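Local coordinates for protein phosphoserine aminotransferase (Bacillus circulans, PDB 2C0R) that catalyses the reversible, pyridoxal-phosphate-dependent transfer of an amino group between glutamate and 3-phosphohydroxypyruvate, making phosphoserine for serine synthesis, and serves pyridoxine synthesis by a parallel reaction, at residues Tyr97-Gly101 against Tyr128-Pro132; Asn268-Ala272 against Asp297-Thr301; Leu131-Ile137 against Ala157-Pro163; Phe285-Cys289 against Thr301-Ala305; Ile178-Pro182 against Leu261-Gln265. The protein carries 1 engineered substitution. One frame throughout, in Å; residues are numbered along the deposited sequence.

Overall arrangement
Interactions 1, 2, 3 and 5 come near the pyridoxal phosphate site, while interaction 4 lies further out, linked to interaction 2 through T301 and strand 299-303. Interactions 1 and 3, with centres 8 Å apart, share L131 and P132, and T100 CG2 of the first meets F159 CZ of the second at 3.6 Å. Interaction 3 reaches interaction 2 through D297 N and Q158 OE1, 2.9 Å apart, and interaction 5 through R181, which bonds to F159 O. Helix 260-280 serves interactions 2 and 5. Interactions 4 and 5 are the most distant pair, with centres 27 Å apart. The side chains of T100 and M298 each come within about 9 Å of the cofactor.

Interaction 1 (Tyr97-Gly101 against Tyr128-Pro132); sequences YVMTG and YMTLP
The ring of Y128 lies over the backbone at G101, whose CA sits 3.6 Å from the ring centroid and 16° off its normal, a CH-pi contact. Glycine suits the place because, at these backbone angles, a CB would be jammed against the carbonyl oxygen of T100. Beside this, Y128 CD2 comes to 3.3 Å from G101 N, while M99 O lies at the ring edge, in its plane. A second tight patch is aliphatic. T100 holds OG1 between its backbone N and carbonyl carbon (chi1 44°), which sends OG1 to E152 and turns CG2 to the loop. CG2 touches L131 CD2 at 3.6 Å and P132 CD at 3.7 Å; V98 CG1 reaches P132 CG. Between the two patches the packing gives way to water: one molecule donates to both T100 O and Y128 O, each at 2.8 Å. Y128 and L131 are the partly exposed residues of the contact. Strand 94-99 lies between 117-122 and 143-149 in the seven-stranded sheet, and G101, at the N-cap position, opens helix 102-114, which carries the cofactor-binding W103 and covers M99 through L108.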
# COMPACT_ATOMS: atom_id res chain seq x y z
N TYR A 97 25.01 10.97 -1.29
CA TYR A 97 24.71 9.57 -1.65
C TYR A 97 25.98 8.73 -1.81
O TYR A 97 26.96 9.23 -2.35
CB TYR A 97 23.87 9.53 -2.96
CG TYR A 97 22.42 9.89 -2.57
CD1 TYR A 97 22.06 11.21 -2.38
CD2 TYR A 97 21.48 8.89 -2.39
CE1 TYR A 97 20.78 11.58 -2.04
CE2 TYR A 97 20.18 9.26 -2.02
CZ TYR A 97 19.85 10.59 -1.85
OH TYR A 97 18.58 10.97 -1.46
N VAL A 98 25.93 7.49 -1.31
CA VAL A 98 26.96 6.50 -1.67
C VAL A 98 26.44 5.70 -2.85
O VAL A 98 25.37 5.10 -2.69
CB VAL A 98 27.23 5.61 -0.46
CG1 VAL A 98 28.33 4.56 -0.82
CG2 VAL A 98 27.59 6.40 0.78
N MET A 99 27.13 5.72 -3.98
CA MET A 99 26.61 5.22 -5.25
C MET A 99 27.19 3.83 -5.52
O MET A 99 28.31 3.66 -5.96
CB MET A 99 26.89 6.16 -6.43
CG MET A 99 26.42 7.58 -6.16
SD MET A 99 24.63 7.68 -5.79
CE MET A 99 23.99 7.01 -7.33
N THR A 100 26.36 2.83 -5.21
CA THR A 100 26.79 1.43 -5.20
C THR A 100 26.09 0.61 -6.25
O THR A 100 26.28 -0.62 -6.29
CB THR A 100 26.54 0.78 -3.80
OG1 THR A 100 25.23 1.20 -3.37
CG2 THR A 100 27.56 1.32 -2.80
N GLY A 101 25.27 1.21 -7.10
CA GLY A 101 24.60 0.35 -8.08
C GLY A 101 23.19 0.86 -8.33
O GLY A 101 22.82 2.03 -8.17
N TYR A 128 30.37 -1.28 -10.35
CA TYR A 128 29.69 -1.58 -9.09
C TYR A 128 30.06 -2.94 -8.52
O TYR A 128 29.41 -3.51 -7.65
CB TYR A 128 28.16 -1.50 -9.24
CG TYR A 128 27.77 -0.12 -9.75
CD1 TYR A 128 27.23 0.07 -11.01
CD2 TYR A 128 27.97 1.02 -8.97
CE1 TYR A 128 26.88 1.33 -11.47
CE2 TYR A 128 27.61 2.28 -9.42
CZ TYR A 128 27.07 2.43 -10.67
OH TYR A 128 26.72 3.67 -11.15
N MET A 129 31.17 -3.52 -8.98
CA MET A 129 31.60 -4.80 -8.43
C MET A 129 32.40 -4.68 -7.16
O MET A 129 32.51 -5.68 -6.46
CB MET A 129 32.45 -5.51 -9.49
CG MET A 129 31.65 -6.36 -10.43
SD MET A 129 32.74 -6.94 -11.83
CE MET A 129 32.03 -5.50 -12.69
N THR A 130 32.98 -3.51 -6.86
CA THR A 130 33.79 -3.36 -5.67
C THR A 130 33.17 -2.27 -4.80
O THR A 130 33.26 -1.11 -5.18
CB THR A 130 35.23 -2.94 -6.04
OG1 THR A 130 35.74 -3.92 -6.94
CG2 THR A 130 36.13 -2.88 -4.81
N LEU A 131 32.58 -2.64 -3.67
CA LEU A 131 31.97 -1.58 -2.88
C LEU A 131 33.02 -0.58 -2.43
O LEU A 131 34.19 -0.92 -2.23
CB LEU A 131 31.33 -2.17 -1.63
CG LEU A 131 30.04 -2.94 -1.91
CD1 LEU A 131 29.71 -3.87 -0.75
CD2 LEU A 131 28.95 -1.92 -2.21
N PRO A 132 32.63 0.65 -2.26
CA PRO A 132 33.54 1.64 -1.69
C PRO A 132 33.87 1.20 -0.27
O PRO A 132 33.03 0.77 0.50
CB PRO A 132 32.76 2.93 -1.64
CG PRO A 132 31.39 2.62 -2.11
CD PRO A 132 31.28 1.19 -2.56
O HOH W 1 28.80 -1.55 -5.70

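Interaction 2 (Asn268-Ala272 against Asp297-Thr301); sequences NRKKA and DMNIT
The guanidinium of R269 and the carboxylate of D297 meet edge to edge, their planes only 20° apart. R269 grips side-on: NE donates to OD2 at 2.8 Å and NH2 to OD1, also at 2.8 Å, each N-H pointing at its acceptor at 170°. Both acceptors stay within 4° of the guanidinium plane. OD2 uses its syn lone pair, whereas OD1 is met on the syn side but somewhat above the carboxylate plane. The arginine starts with CG anti to its own N and then bends at chi2 and chi3, which turns the chain along the helix toward A272 and the aspartate. A272 CB lies 3.2 Å from OD1, and a larger side chain would probably crowd the carboxylate; I300 CD1 comes to 3.8 Å from A272 O.

One helical turn before A272, the amide of N268 is contacted by M298 CE, 3.3 Å from ND2. That nitrogen donates to N340 OD1, and K271 NZ reaches N268 OD1 from above the carbonyl plane, so both ends of the buried amide are engaged and its flip is fixed. An asparagine in place of D297 would probably leave R269 without its countercharge and set an NH2 group against one of its two donors. D297 N is itself held by Q158 OE1. The two-pronged, nearly coplanar salt bridge therefore ties the exposed flank of helix 260-280 to the lead-in of strand 299-303, while the buried side holds an amide and a lysine whose NZ is satisfied by N268 OD1 and backbone carbonyls, beside apolar contacts.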
# COMPACT_ATOMS: atom_id res chain seq x y z
N ASN A 268 21.25 -17.72 7.04
CA ASN A 268 21.50 -17.15 5.72
C ASN A 268 22.96 -17.28 5.33
O ASN A 268 23.20 -17.48 4.15
CB ASN A 268 21.10 -15.66 5.77
CG ASN A 268 19.62 -15.45 6.00
OD1 ASN A 268 18.81 -16.35 5.82
ND2 ASN A 268 19.28 -14.25 6.45
N ARG A 269 23.89 -17.16 6.30
CA ARG A 269 25.30 -17.34 5.91
C ARG A 269 25.51 -18.74 5.39
O ARG A 269 26.27 -18.97 4.43
CB ARG A 269 26.16 -17.04 7.13
CG ARG A 269 27.67 -17.24 6.90
CD ARG A 269 28.36 -16.10 6.23
NE ARG A 269 28.08 -15.84 4.82
CZ ARG A 269 28.73 -16.46 3.83
NH1 ARG A 269 29.68 -17.37 4.07
NH2 ARG A 269 28.41 -16.13 2.59
N LYS A 270 24.84 -19.71 6.06
CA LYS A 270 24.96 -21.09 5.61
C LYS A 270 24.43 -21.29 4.20
O LYS A 270 25.00 -21.98 3.36
CB LYS A 270 24.20 -21.93 6.61
CG LYS A 270 23.97 -23.39 6.24
CD LYS A 270 23.17 -24.06 7.35
CE LYS A 270 22.75 -25.46 6.95
NZ LYS A 270 21.82 -25.99 8.00
N LYS A 271 23.24 -20.70 3.94
CA LYS A 271 22.67 -20.74 2.60
C LYS A 271 23.59 -20.12 1.57
O LYS A 271 23.84 -20.69 0.50
CB LYS A 271 21.31 -19.99 2.55
CG LYS A 271 20.21 -20.72 3.30
CD LYS A 271 19.17 -19.77 3.91
CE LYS A 271 18.72 -18.68 2.98
NZ LYS A 271 17.62 -17.88 3.59
N ALA A 272 24.08 -18.91 1.85
CA ALA A 272 24.90 -18.20 0.89
C ALA A 272 26.20 -18.96 0.64
O ALA A 272 26.65 -19.00 -0.50
CB ALA A 272 25.19 -16.80 1.42
N ASP A 297 24.77 -11.69 0.97
CA ASP A 297 24.18 -12.92 1.47
C ASP A 297 22.69 -12.96 1.18
O ASP A 297 22.08 -13.94 1.59
CB ASP A 297 24.38 -13.13 2.96
CG ASP A 297 25.72 -13.79 3.27
OD1 ASP A 297 26.54 -14.03 2.35
OD2 ASP A 297 25.98 -14.07 4.45
N MET A 298 22.13 -11.97 0.52
CA MET A 298 20.71 -11.93 0.21
C MET A 298 20.45 -12.14 -1.27
O MET A 298 19.43 -12.72 -1.63
CB MET A 298 20.11 -10.56 0.61
CG MET A 298 20.14 -10.32 2.12
SD MET A 298 18.76 -11.11 2.96
CE MET A 298 19.51 -12.63 3.55
N ASN A 299 21.30 -11.60 -2.14
CA ASN A 299 21.10 -11.72 -3.59
C ASN A 299 22.44 -12.12 -4.20
O ASN A 299 23.34 -11.30 -4.25
CB ASN A 299 20.57 -10.44 -4.27
CG ASN A 299 19.36 -9.86 -3.54
OD1 ASN A 299 19.50 -9.02 -2.66
ND2 ASN A 299 18.18 -10.32 -3.95
N ILE A 300 22.52 -13.38 -4.61
CA ILE A 300 23.77 -13.88 -5.18
C ILE A 300 23.70 -13.84 -6.68
O ILE A 300 22.88 -14.48 -7.31
CB ILE A 300 24.00 -15.30 -4.70
CG1 ILE A 300 24.10 -15.33 -3.17
CG2 ILE A 300 25.19 -15.90 -5.42
CD1 ILE A 300 24.46 -16.71 -2.62
N THR A 301 24.60 -13.04 -7.25
CA THR A 301 24.54 -12.85 -8.70
C THR A 301 25.72 -13.55 -9.33
O THR A 301 26.83 -13.61 -8.81
CB THR A 301 24.52 -11.36 -9.03
OG1 THR A 301 25.63 -10.75 -8.33
CG2 THR A 301 23.21 -10.72 -8.51

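Interaction 3 (Leu131-Ile137 against Ala157-Pro163); sequences LPKLQEI and AQFKAFP
L131 and L134 bring their loop against 157-163 with no backbone-to-backbone bond, through side chains packed on side chains and on backbone, the CA of L131 standing 7.2 Å from that of A157 and the CA of L134 5.8 Å from that of P163. L131 presents its two methyls differently here. CD1 presses on the backbone, 3.1 Å from Q158 O, whereas CD2 stands over a face of the F159 ring, 4.3 Å from the centroid and 17° off the normal, in a CH-pi contact displaced toward the rim. L131 CG meets A157 CB at 4.0 Å, the short methyl of alanine suiting a leucine that lies so close to the strand. The edge of the F159 ring receives P132 O, 3.6 Å from CE2. F159 carries its CG anti to the carbonyl carbon (chi1 -73°), which swings the ring across to the loop. An alanine in place of L131 would probably uncover that ring face and open a gap beside A157.

Further along, L134 lies against the extended backbone of 161-163: CD1 is 3.4 Å from F162 C, and CD2 packs on P163 CD, the two side chains crossing nearly at a right angle. I137 CD1 adds a contact with P163 CG at 4.1 Å. The short 3-10 turn that presents L134 is braced by K133 N, which donates to E136 OE2 from above the carboxylate plane.

The apolar seam continues into the large sheet: F159 and I137 both rest on V98 of strand 94-99, P163 on L146 and L148 of strand 143-149, and I137 on A120 and A121 of strand 117-122.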
# COMPACT_ATOMS: atom_id res chain seq x y z
N LEU A 131 32.58 -2.64 -3.67
CA LEU A 131 31.97 -1.58 -2.88
C LEU A 131 33.02 -0.58 -2.43
O LEU A 131 34.19 -0.92 -2.23
CB LEU A 131 31.33 -2.17 -1.63
CG LEU A 131 30.04 -2.94 -1.91
CD1 LEU A 131 29.71 -3.87 -0.75
CD2 LEU A 131 28.95 -1.92 -2.21
N PRO A 132 32.63 0.65 -2.26
CA PRO A 132 33.54 1.64 -1.69
C PRO A 132 33.87 1.20 -0.27
O PRO A 132 33.03 0.77 0.50
CB PRO A 132 32.76 2.93 -1.64
CG PRO A 132 31.39 2.62 -2.11
CD PRO A 132 31.28 1.19 -2.56
N LYS A 133 35.15 1.32 0.06
CA LYS A 133 35.52 1.20 1.46
C LYS A 133 34.94 2.36 2.27
O LYS A 133 34.73 3.47 1.74
CB LYS A 133 37.04 1.22 1.59
CG LYS A 133 37.73 0.09 0.85
CD LYS A 133 39.27 0.23 0.92
CE LYS A 133 39.99 -0.97 0.33
NZ LYS A 133 41.41 -1.13 0.78
N LEU A 134 34.73 2.13 3.57
CA LEU A 134 34.11 3.20 4.37
C LEU A 134 34.95 4.47 4.37
O LEU A 134 34.41 5.59 4.44
CB LEU A 134 33.81 2.66 5.77
CG LEU A 134 32.72 1.60 5.89
CD1 LEU A 134 32.26 1.44 7.33
CD2 LEU A 134 31.51 1.90 5.00
N GLN A 135 36.28 4.32 4.26
CA GLN A 135 37.27 5.40 4.27
C GLN A 135 37.12 6.32 3.06
O GLN A 135 37.53 7.47 3.07
CB GLN A 135 38.67 4.80 4.28
N GLU A 136 36.51 5.76 2.01
CA GLU A 136 36.33 6.54 0.79
C GLU A 136 35.08 7.41 0.88
O GLU A 136 34.94 8.24 -0.02
CB GLU A 136 36.19 5.71 -0.48
CG GLU A 136 37.23 4.66 -0.77
CD GLU A 136 36.72 3.70 -1.82
OE1 GLU A 136 36.02 4.12 -2.76
OE2 GLU A 136 37.01 2.50 -1.67
N ILE A 137 34.20 7.23 1.87
CA ILE A 137 33.00 8.08 1.93
C ILE A 137 33.31 9.46 2.47
O ILE A 137 33.78 9.64 3.58
CB ILE A 137 31.91 7.44 2.80
CG1 ILE A 137 31.56 6.07 2.27
CG2 ILE A 137 30.72 8.40 2.89
CD1 ILE A 137 30.64 5.21 3.09
N ALA A 157 25.65 -6.90 -4.27
CA ALA A 157 26.68 -6.40 -3.40
C ALA A 157 26.03 -5.98 -2.08
O ALA A 157 24.86 -5.57 -2.04
CB ALA A 157 27.44 -5.21 -3.99
N GLN A 158 26.79 -6.05 -0.99
CA GLN A 158 26.24 -5.75 0.32
C GLN A 158 27.33 -5.19 1.24
O GLN A 158 28.44 -5.77 1.32
CB GLN A 158 25.68 -7.05 0.92
CG GLN A 158 25.01 -6.78 2.28
CD GLN A 158 24.45 -8.11 2.79
OE1 GLN A 158 25.02 -9.21 2.49
NE2 GLN A 158 23.34 -8.06 3.52
N PHE A 159 27.04 -4.12 1.94
CA PHE A 159 27.93 -3.65 2.99
C PHE A 159 27.89 -4.55 4.21
O PHE A 159 26.82 -4.96 4.63
CB PHE A 159 27.55 -2.23 3.48
CG PHE A 159 27.88 -1.13 2.50
CD1 PHE A 159 26.92 -0.50 1.75
CD2 PHE A 159 29.23 -0.74 2.31
CE1 PHE A 159 27.23 0.53 0.86
CE2 PHE A 159 29.54 0.29 1.43
CZ PHE A 159 28.54 0.92 0.68
N LYS A 160 29.09 -4.79 4.73
CA LYS A 160 29.15 -5.54 5.99
C LYS A 160 29.13 -4.62 7.21
O LYS A 160 28.93 -5.07 8.31
CB LYS A 160 30.43 -6.35 6.11
CG LYS A 160 30.60 -7.31 4.92
CD LYS A 160 31.91 -8.08 5.20
CE LYS A 160 32.55 -8.52 3.88
NZ LYS A 160 31.67 -9.48 3.22
N ALA A 161 29.39 -3.34 7.00
CA ALA A 161 29.48 -2.38 8.08
C ALA A 161 29.18 -1.00 7.51
O ALA A 161 29.31 -0.79 6.30
CB ALA A 161 30.87 -2.36 8.71
N PHE A 162 28.79 -0.10 8.38
CA PHE A 162 28.31 1.23 8.03
C PHE A 162 29.22 2.29 8.68
O PHE A 162 29.81 2.07 9.74
CB PHE A 162 26.88 1.39 8.53
CG PHE A 162 26.00 0.26 8.00
CD1 PHE A 162 25.48 -0.67 8.88
CD2 PHE A 162 25.71 0.18 6.65
CE1 PHE A 162 24.66 -1.69 8.43
CE2 PHE A 162 24.92 -0.88 6.21
CZ PHE A 162 24.41 -1.84 7.08
N PRO A 163 29.28 3.41 7.99
CA PRO A 163 30.19 4.49 8.41
C PRO A 163 29.59 5.26 9.58
O PRO A 163 28.38 5.28 9.82
CB PRO A 163 30.21 5.40 7.18
CG PRO A 163 28.78 5.28 6.69
CD PRO A 163 28.49 3.78 6.78

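Interaction 4 (Phe285-Cys289 against Thr301-Ala305); sequences FYRGC and TFRLA
R287 and R303 face each other in a two-stranded antiparallel hairpin, forming a hydrogen-bonded pair: R287 N donates to R303 O at 2.9 Å and R303 N to R287 O at 2.7 Å. G288 and F302 follow as a non-hydrogen-bonded pair, their CA atoms 4.2 Å apart. The face that bears F302 is aromatic. F302 holds its CG between its backbone N and carbonyl carbon (chi1 58°), which lays the ring alongside Y286, and its edge turns to the face of Y286 in an offset edge-to-face pair with centroids 5.6 Å apart and planes at 83°. L304 CD1 meets the edge of the Y286 ring at 3.6 Å from CD2, while CD2 of the same leucine touches F285 CE2 at 3.9 Å; one branched side chain thus serves both rings. F285, its CG anti to the backbone N, also sets CD2 above the centre of the Y286 ring. The Y286 hydroxyl bonds to M354 O, and F302 rests on M354 as well, both on helix 344-361.

The other face is polar. R303 runs extended from CG to NE, and C289 SG lies over a face of its guanidinium, whose NH1 bonds to V331 O. R287 bends at chi3 with a nearly eclipsed angle (-8°), and its NH2 falls only 3.0 Å from R303 CD, so the placing of its guanidinium is doubtful. Waters bridge the ends, one joining F285 O to A305 N and another C289 N to T301 O. If R287 is rightly placed, the like charges would tend to repel, an effect that V331 O at R303 and, weakly, L304 O at R287 NH1 could partly offset.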
# COMPACT_ATOMS: atom_id res chain seq x y z
N PHE A 285 32.88 -22.28 -14.81
CA PHE A 285 31.60 -22.33 -15.54
C PHE A 285 30.59 -21.31 -15.04
O PHE A 285 29.79 -20.80 -15.81
CB PHE A 285 31.01 -23.73 -15.40
CG PHE A 285 29.76 -23.97 -16.23
CD1 PHE A 285 29.81 -24.34 -17.56
CD2 PHE A 285 28.50 -23.78 -15.66
CE1 PHE A 285 28.66 -24.54 -18.33
CE2 PHE A 285 27.37 -24.00 -16.42
CZ PHE A 285 27.41 -24.39 -17.73
N TYR A 286 30.61 -21.06 -13.74
CA TYR A 286 29.85 -20.03 -13.08
C TYR A 286 30.83 -18.95 -12.58
O TYR A 286 31.86 -19.31 -12.04
CB TYR A 286 29.03 -20.51 -11.87
CG TYR A 286 28.01 -21.57 -12.28
CD1 TYR A 286 28.15 -22.86 -11.79
CD2 TYR A 286 26.95 -21.27 -13.14
CE1 TYR A 286 27.24 -23.84 -12.14
CE2 TYR A 286 26.05 -22.26 -13.50
CZ TYR A 286 26.22 -23.55 -12.99
OH TYR A 286 25.36 -24.56 -13.33
N ARG A 287 30.54 -17.68 -12.74
CA ARG A 287 31.39 -16.62 -12.23
C ARG A 287 30.53 -15.63 -11.44
O ARG A 287 29.42 -15.28 -11.91
CB ARG A 287 32.04 -15.80 -13.31
CG ARG A 287 33.02 -16.44 -14.25
CD ARG A 287 33.34 -15.70 -15.53
NE ARG A 287 32.61 -14.50 -15.92
CZ ARG A 287 31.77 -14.40 -16.95
NH1 ARG A 287 31.49 -15.44 -17.74
NH2 ARG A 287 31.18 -13.24 -17.19
N GLY A 288 31.04 -15.16 -10.33
CA GLY A 288 30.26 -14.15 -9.60
C GLY A 288 30.25 -12.79 -10.29
O GLY A 288 31.06 -12.56 -11.20
N CYS A 289 29.40 -11.84 -9.91
CA CYS A 289 29.22 -10.53 -10.56
C CYS A 289 29.63 -9.28 -9.79
O CYS A 289 29.47 -8.08 -10.24
CB CYS A 289 27.73 -10.34 -10.90
SG CYS A 289 27.37 -11.37 -12.33
N THR A 301 24.60 -13.04 -7.25
CA THR A 301 24.54 -12.85 -8.70
C THR A 301 25.72 -13.55 -9.33
O THR A 301 26.83 -13.61 -8.81
CB THR A 301 24.52 -11.36 -9.03
OG1 THR A 301 25.63 -10.75 -8.33
CG2 THR A 301 23.21 -10.72 -8.51
N PHE A 302 25.42 -14.15 -10.49
CA PHE A 302 26.48 -14.88 -11.19
C PHE A 302 26.13 -14.99 -12.68
O PHE A 302 25.01 -14.73 -13.10
CB PHE A 302 26.72 -16.26 -10.55
CG PHE A 302 25.53 -17.20 -10.49
CD1 PHE A 302 25.51 -18.29 -11.34
CD2 PHE A 302 24.49 -17.02 -9.62
CE1 PHE A 302 24.46 -19.18 -11.30
CE2 PHE A 302 23.43 -17.92 -9.57
CZ PHE A 302 23.42 -19.01 -10.43
N ARG A 303 27.19 -15.35 -13.44
CA ARG A 303 27.06 -15.38 -14.87
C ARG A 303 27.61 -16.70 -15.42
O ARG A 303 28.48 -17.32 -14.78
CB ARG A 303 27.87 -14.29 -15.56
CG ARG A 303 27.78 -12.88 -15.12
CD ARG A 303 28.69 -12.04 -16.02
NE ARG A 303 28.38 -10.63 -15.96
CZ ARG A 303 27.32 -9.87 -16.08
NH1 ARG A 303 26.10 -10.33 -16.32
NH2 ARG A 303 27.47 -8.55 -15.95
N LEU A 304 27.10 -17.05 -16.59
CA LEU A 304 27.72 -18.14 -17.36
C LEU A 304 28.46 -17.52 -18.55
O LEU A 304 28.56 -16.31 -18.61
CB LEU A 304 26.65 -19.11 -17.85
CG LEU A 304 26.07 -20.04 -16.78
CD1 LEU A 304 25.30 -19.30 -15.71
CD2 LEU A 304 25.16 -21.03 -17.51
N ALA A 305 28.97 -18.33 -19.46
CA ALA A 305 29.90 -17.86 -20.49
C ALA A 305 29.18 -17.04 -21.54
O ALA A 305 29.80 -16.22 -22.23
CB ALA A 305 30.58 -19.04 -21.15
O HOH W 2 29.39 -21.03 -18.43
O HOH W 3 28.35 -12.34 -7.15
O HOH W 4 29.09 -7.34 -13.33

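Interaction 5 (Ile178-Pro182 against Leu261-Gln265); sequences ILSRP and LEGVQ
L261 points from its helix into the loop 178-182 and splits its two methyls between different parts of it. CD2 passes obliquely across L179, 3.7 Å from its CB and 3.5 Å from its carbonyl O, while CD1 turns to R181 O at 3.7 Å. Lower on the same side chain, L261 CB rests against P182 N. A branched aliphatic residue suits the spot, since its two branches reach separate carbonyls of the bent loop. That bend owes much to L179, whose left-handed backbone angles (57°/33°) turn the chain sharply and bring S180 O to the helix, 3.4 Å from Q265 CA in a CA-H...O contact. V264 CG2 is set beside the carbonyls of both L179 and S180.

The loop follows strand 170-173, which carries the cofactor-binding D173, in the large seven-stranded sheet characteristic of fold type I pyridoxal-phosphate enzymes, class V among them; helix 260-280 goes on to pack against the smaller antiparallel sheet near the C-terminal end, so the contact joins the two parts of the fold.

P182 meets two helix side chains, each crossing its ring at about a right angle. Q265, with CG anti to its N (chi1 -176°) and extended beyond, lays its amide along the loop: OE1 comes to 3.4 Å from P182 CD and NE2 to 3.6 Å from R181 CB. E262 bends at chi2 and brings OE2 to 3.8 Å from P182 CG. R181 leads its guanidinium away from the helix, to a salt bridge with D177 and a bond to F159 O, while L179 O accepts a bond from N340 ND2.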
# COMPACT_ATOMS: atom_id res chain seq x y z
N ILE A 178 16.94 -5.90 5.41
CA ILE A 178 16.57 -5.53 6.77
C ILE A 178 16.14 -6.74 7.56
O ILE A 178 15.39 -7.62 7.08
CB ILE A 178 15.46 -4.46 6.75
CG1 ILE A 178 15.44 -3.72 8.10
CG2 ILE A 178 14.13 -5.08 6.38
CD1 ILE A 178 14.49 -2.54 8.11
N LEU A 179 16.58 -6.81 8.80
CA LEU A 179 16.34 -7.94 9.71
C LEU A 179 16.85 -9.28 9.14
O LEU A 179 16.32 -10.33 9.48
CB LEU A 179 14.86 -8.05 10.12
CG LEU A 179 14.21 -6.77 10.60
CD1 LEU A 179 12.79 -7.11 11.13
CD2 LEU A 179 15.00 -6.05 11.69
N SER A 180 17.94 -9.19 8.38
CA SER A 180 18.69 -10.38 8.00
C SER A 180 19.91 -10.55 8.90
O SER A 180 20.56 -11.62 8.86
CB SER A 180 19.18 -10.31 6.56
OG SER A 180 20.10 -9.27 6.37
N ARG A 181 20.22 -9.53 9.68
CA ARG A 181 21.48 -9.52 10.41
C ARG A 181 21.39 -8.47 11.50
O ARG A 181 20.69 -7.48 11.31
CB ARG A 181 22.67 -9.21 9.49
CG ARG A 181 22.53 -8.00 8.59
CD ARG A 181 23.81 -7.27 8.21
NE ARG A 181 23.45 -6.24 7.21
CZ ARG A 181 24.33 -5.77 6.33
NH1 ARG A 181 24.00 -4.85 5.42
NH2 ARG A 181 25.60 -6.24 6.39
N PRO A 182 22.07 -8.66 12.61
CA PRO A 182 22.13 -7.59 13.61
C PRO A 182 22.82 -6.38 12.99
O PRO A 182 23.72 -6.44 12.16
CB PRO A 182 23.02 -8.16 14.71
CG PRO A 182 23.00 -9.64 14.49
CD PRO A 182 22.85 -9.85 13.00
N LEU A 261 17.82 -12.02 15.09
CA LEU A 261 18.64 -11.63 13.98
C LEU A 261 19.93 -12.44 13.94
O LEU A 261 20.41 -12.71 12.83
CB LEU A 261 18.95 -10.12 14.07
CG LEU A 261 17.72 -9.22 14.06
CD1 LEU A 261 18.12 -7.76 14.00
CD2 LEU A 261 16.81 -9.61 12.90
N GLU A 262 20.44 -12.83 15.09
CA GLU A 262 21.62 -13.71 15.07
C GLU A 262 21.27 -15.06 14.44
O GLU A 262 22.06 -15.63 13.70
CB GLU A 262 22.15 -13.95 16.48
CG GLU A 262 22.89 -12.78 17.06
CD GLU A 262 24.29 -12.57 16.56
OE1 GLU A 262 24.73 -13.36 15.70
OE2 GLU A 262 24.91 -11.61 17.09
N GLY A 263 20.07 -15.56 14.74
CA GLY A 263 19.70 -16.87 14.17
C GLY A 263 19.51 -16.79 12.67
O GLY A 263 20.04 -17.71 12.00
N VAL A 264 18.80 -15.79 12.14
CA VAL A 264 18.58 -15.74 10.71
C VAL A 264 19.89 -15.45 10.00
O VAL A 264 20.16 -15.98 8.92
CB VAL A 264 17.47 -14.75 10.26
CG1 VAL A 264 16.12 -15.29 10.76
CG2 VAL A 264 17.73 -13.34 10.73
N GLN A 265 20.76 -14.68 10.63
CA GLN A 265 22.07 -14.41 10.03
C GLN A 265 22.84 -15.69 9.83
O GLN A 265 23.44 -15.91 8.77
CB GLN A 265 22.85 -13.42 10.93
CG GLN A 265 24.17 -13.05 10.25
CD GLN A 265 25.02 -12.13 11.10
OE1 GLN A 265 25.16 -12.28 12.33
NE2 GLN A 265 25.59 -11.17 10.39